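Local structure of DNA replication licensing factor MCM related protein (Thermoplasma acidophilum, 4ME3) at residues A144-S148 and S149-L153; Q167-D170 and H171-L174. The protein probably acts as the zinc-binding, DNA-binding N-terminal part of an ATP-driven MCM helicase that opens DNA for replication. One frame throughout, in Å; residues are numbered along the deposited sequence.

Contact 1: residues A144-S148 and S149-L153; sequences AFECS and SCHGL. With ZN (zinc ion), chain B.
C147 and C150 meet at the zinc ion, each through its SG. The zinc lies 2.3 Å from C147 SG, and C150 SG binds it as well. C169 and C172 complete the four-cysteine site. C147 SG is anti to its backbone N (chi1 175°), which turns the sulfur over the turn that follows. C147 SG also accepts two backbone N-H bonds, from S149 N at 3.3 Å and from C150 N at 3.5 Å. The second is the straighter, at 165°. C150 SG takes the N-H of G152 in the same way, with G152 N at 3.4 Å. This is the zinc knuckle of a CxxC pair, and it is the tight part of the contact. C147 N to G152 O, 2.9 Å, closes the turn at its base.

The solvent side is looser. The H151 ring stands outside the turn, its plane 72° from the E146 carboxylate. A weak bond, H151 ND1 to E146 OE2 at 3.0 Å, joins them. The other carboxylate oxygen, E146 OE1, forms a salt bridge with R186. With an alanine here, R186 would probably lose this mate and the H151 ring would be freer to turn. E146 and L153 form an antiparallel non-hydrogen-bonded pair, with L153 CD2 4.0 Å from E146 CB. The turn thus links strand 123-147 to strand 153-157, while strand 183-185 pairs with strand 123-147.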
loop_
_atom_site.group_PDB
_atom_site.type_symbol
_atom_site.label_atom_id
_atom_site.label_comp_id
_atom_site.label_asym_id
_atom_site.label_seq_id
_atom_site.Cartn_x
_atom_site.Cartn_y
_atom_site.Cartn_z
ATOM N N ALA A 144 -13.384 -11.869 -2.131
ATOM C CA ALA A 144 -14.256 -12.605 -3.039
ATOM C C ALA A 144 -15.714 -12.452 -2.617
ATOM O O ALA A 144 -16.062 -12.732 -1.474
ATOM C CB ALA A 144 -13.872 -14.079 -3.053
ATOM N N PHE A 145 -16.562 -12.017 -3.545
ATOM C CA PHE A 145 -17.991 -11.880 -3.283
ATOM C C PHE A 145 -18.800 -12.762 -4.227
ATOM O O PHE A 145 -18.626 -12.706 -5.442
ATOM C CB PHE A 145 -18.428 -10.423 -3.443
ATOM C CG PHE A 145 -17.954 -9.520 -2.339
ATOM C CD1 PHE A 145 -18.682 -9.398 -1.168
ATOM C CD2 PHE A 145 -16.786 -8.791 -2.475
ATOM C CE1 PHE A 145 -18.250 -8.566 -0.152
ATOM C CE2 PHE A 145 -16.353 -7.957 -1.464
ATOM C CZ PHE A 145 -17.086 -7.848 -0.301
ATOM N N GLU A 146 -19.694 -13.570 -3.664
ATOM C CA GLU A 146 -20.511 -14.472 -4.469
ATOM C C GLU A 146 -21.870 -13.860 -4.791
ATOM O O GLU A 146 -22.602 -13.433 -3.895
ATOM C CB GLU A 146 -20.694 -15.812 -3.754
ATOM C CG GLU A 146 -21.600 -16.780 -4.498
ATOM C CD GLU A 146 -21.709 -18.128 -3.813
ATOM O OE1 GLU A 146 -21.011 -18.345 -2.799
ATOM O OE2 GLU A 146 -22.496 -18.973 -4.290
ATOM N N CYS A 147 -22.197 -13.823 -6.081
ATOM C CA CYS A 147 -23.453 -13.251 -6.556
ATOM C C CYS A 147 -24.634 -14.140 -6.186
ATOM O O CYS A 147 -24.609 -15.344 -6.425
ATOM C CB CYS A 147 -23.401 -13.072 -8.076
ATOM S SG CYS A 147 -24.953 -12.499 -8.811
ATOM N N SER A 148 -25.671 -13.543 -5.607
ATOM C CA SER A 148 -26.846 -14.303 -5.195
ATOM C C SER A 148 -27.592 -14.892 -6.391
ATOM O O SER A 148 -28.371 -15.834 -6.240
ATOM C CB SER A 148 -27.791 -13.428 -4.365
ATOM O OG SER A 148 -28.178 -12.265 -5.076
ATOM N N SER A 149 -27.347 -14.344 -7.577
ATOM C CA SER A 149 -28.052 -14.785 -8.777
ATOM C C SER A 149 -27.298 -15.882 -9.530
ATOM O O SER A 149 -27.787 -17.005 -9.648
ATOM C CB SER A 149 -28.312 -13.597 -9.706
ATOM O OG SER A 149 -29.064 -14.000 -10.839
ATOM N N CYS A 150 -26.112 -15.558 -10.037
ATOM C CA CYS A 150 -25.342 -16.502 -10.845
ATOM C C CYS A 150 -24.302 -17.256 -10.018
ATOM O O CYS A 150 -23.669 -18.190 -10.511
ATOM C CB CYS A 150 -24.649 -15.774 -12.001
ATOM S SG CYS A 150 -23.303 -14.675 -11.494
ATOM N N HIS A 151 -24.124 -16.841 -8.768
ATOM C CA HIS A 151 -23.170 -17.481 -7.865
ATOM C C HIS A 151 -21.728 -17.366 -8.357
ATOM O O HIS A 151 -20.846 -18.093 -7.899
ATOM C CB HIS A 151 -23.550 -18.945 -7.639
ATOM C CG HIS A 151 -24.879 -19.119 -6.972
ATOM N ND1 HIS A 151 -25.132 -18.667 -5.695
ATOM C CD2 HIS A 151 -26.030 -19.684 -7.404
ATOM C CE1 HIS A 151 -26.379 -18.948 -5.369
ATOM N NE2 HIS A 151 -26.948 -19.568 -6.389
ATOM N N GLY A 152 -21.490 -16.445 -9.285
ATOM C CA GLY A 152 -20.143 -16.163 -9.741
ATOM C C GLY A 152 -19.419 -15.295 -8.731
ATOM O O GLY A 152 -20.044 -14.735 -7.829
ATOM N N LEU A 153 -18.105 -15.172 -8.885
ATOM C CA LEU A 153 -17.294 -14.421 -7.934
ATOM C C LEU A 153 -16.823 -13.085 -8.491
ATOM O O LEU A 153 -16.197 -13.022 -9.546
ATOM C CB LEU A 153 -16.079 -15.244 -7.512
ATOM C CG LEU A 153 -16.382 -16.536 -6.757
ATOM C CD1 LEU A 153 -15.100 -17.314 -6.525
ATOM C CD2 LEU A 153 -17.078 -16.236 -5.437
HETATM ZN ZN ZN B . -24.062 -12.583 -10.974
#

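Contact 2: residues Q167-D170 and H171-L174; sequences QVCD and HCGL. With ZN (zinc ion), chain B.
V168 sets its CG2 methyl against the carbonyl oxygens of G173 and L174. V168 CG2 is 3.3 Å from L174 O and about as near to G173 O. The same L174 O accepts the N-H of C169, with C169 N at 2.8 Å, in a nearly straight bond (169°). It therefore meets both a methyl group and an amide at the mouth of the turn. A weak bond runs from G173 N to C169 O, 3.1 Å. G173 has a positive phi, which favours glycine at this point of the turn.

C169 and C172 hold the zinc ion on one side of this turn. C169 SG is 2.4 Å from the zinc and C172 SG is 2.3 Å from it. The two sulfurs differ in setting. C169 SG points away from its own backbone N (chi1 177°) and is reached by two amides: H171 N at 3.3 Å and C172 N at 3.4 Å. C172 SG lies between its own backbone N and carbonyl carbon (chi1 76°), and takes a weak bond from L174 N within the turn. The H171 ring extends from the turn, and its NE2 makes a weak hydrogen bond to L153 O.

C147 and C150 supply the other two sulfurs of the site. Four cysteine ligands suggest thiolates, and the N-H groups pointing at C169 SG would be expected to draw off part of its negative charge. The chemistry fits a structural zinc site.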
loop_
_atom_site.group_PDB
_atom_site.type_symbol
_atom_site.label_atom_id
_atom_site.label_comp_id
_atom_site.label_asym_id
_atom_site.label_seq_id
_atom_site.Cartn_x
_atom_site.Cartn_y
_atom_site.Cartn_z
ATOM N N GLN A 167 -21.166 -3.454 -6.320
ATOM C CA GLN A 167 -22.516 -3.021 -6.649
ATOM C C GLN A 167 -23.074 -3.871 -7.786
ATOM O O GLN A 167 -24.250 -4.235 -7.784
ATOM C CB GLN A 167 -22.514 -1.551 -7.062
ATOM C CG GLN A 167 -23.854 -0.862 -6.878
ATOM C CD GLN A 167 -24.152 -0.542 -5.426
ATOM O OE1 GLN A 167 -25.191 -0.933 -4.892
ATOM N NE2 GLN A 167 -23.243 0.181 -4.780
ATOM N N VAL A 168 -22.215 -4.185 -8.750
ATOM C CA VAL A 168 -22.608 -4.959 -9.923
ATOM C C VAL A 168 -21.768 -6.228 -10.038
ATOM O O VAL A 168 -20.576 -6.224 -9.728
ATOM C CB VAL A 168 -22.449 -4.126 -11.214
ATOM C CG1 VAL A 168 -21.040 -3.567 -11.320
ATOM C CG2 VAL A 168 -22.790 -4.959 -12.443
ATOM N N CYS A 169 -22.396 -7.310 -10.487
ATOM C CA CYS A 169 -21.716 -8.591 -10.644
ATOM C C CYS A 169 -20.839 -8.593 -11.896
ATOM O O CYS A 169 -21.288 -8.208 -12.974
ATOM C CB CYS A 169 -22.743 -9.728 -10.715
ATOM S SG CYS A 169 -22.042 -11.380 -10.991
ATOM N N ASP A 170 -19.590 -9.026 -11.748
ATOM C CA ASP A 170 -18.657 -9.076 -12.872
ATOM C C ASP A 170 -18.993 -10.188 -13.859
ATOM O O ASP A 170 -18.472 -10.205 -14.974
ATOM C CB ASP A 170 -17.220 -9.275 -12.376
ATOM C CG ASP A 170 -16.583 -7.987 -11.890
ATOM O OD1 ASP A 170 -17.143 -6.901 -12.153
ATOM O OD2 ASP A 170 -15.515 -8.063 -11.248
ATOM N N HIS A 171 -19.857 -11.114 -13.454
ATOM C CA HIS A 171 -20.144 -12.283 -14.281
ATOM C C HIS A 171 -21.491 -12.213 -15.000
ATOM O O HIS A 171 -21.602 -12.662 -16.140
ATOM C CB HIS A 171 -20.061 -13.561 -13.441
ATOM C CG HIS A 171 -18.667 -13.917 -13.027
ATOM N ND1 HIS A 171 -17.801 -14.604 -13.850
ATOM C CD2 HIS A 171 -17.987 -13.676 -11.882
ATOM C CE1 HIS A 171 -16.648 -14.774 -13.228
ATOM N NE2 HIS A 171 -16.734 -14.219 -12.031
ATOM N N CYS A 172 -22.510 -11.661 -14.346
ATOM C CA CYS A 172 -23.844 -11.610 -14.946
ATOM C C CYS A 172 -24.354 -10.185 -15.184
ATOM O O CYS A 172 -25.353 -9.990 -15.873
ATOM C CB CYS A 172 -24.846 -12.396 -14.094
ATOM S SG CYS A 172 -25.394 -11.568 -12.588
ATOM N N GLY A 173 -23.679 -9.193 -14.613
ATOM C CA GLY A 173 -23.994 -7.805 -14.902
ATOM C C GLY A 173 -25.165 -7.216 -14.133
ATOM O O GLY A 173 -25.477 -6.035 -14.291
ATOM N N LEU A 174 -25.822 -8.024 -13.308
ATOM C CA LEU A 174 -26.902 -7.518 -12.467
ATOM C C LEU A 174 -26.312 -6.690 -11.329
ATOM O O LEU A 174 -25.130 -6.818 -11.012
ATOM C CB LEU A 174 -27.737 -8.672 -11.909
ATOM C CG LEU A 174 -28.429 -9.553 -12.952
ATOM C CD1 LEU A 174 -29.168 -10.695 -12.279
ATOM C CD2 LEU A 174 -29.381 -8.736 -13.815
HETATM ZN ZN ZN B . -24.062 -12.583 -10.974
#

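From the N terminus, strand 123-147 leads into contact 1, which closes the turn before strand 153-157. The chain then runs on to contact 2, which closes a second turn before helix 176-179. The two contacts follow in series, and neither nests in the other nor crosses it. Their centres lie about 8 Å apart, and each brings one CxxC pair to the shared zinc ion. They also touch directly: S149 OG lies 3.6 Å from L174 CD1. Together, 144-153 and 167-174 tie the end of a long sheet strand to the loop before helix 176-179. The centre of each lies about 27 Å from the centre of the chain, in the zinc-binding part of the N-terminal domain.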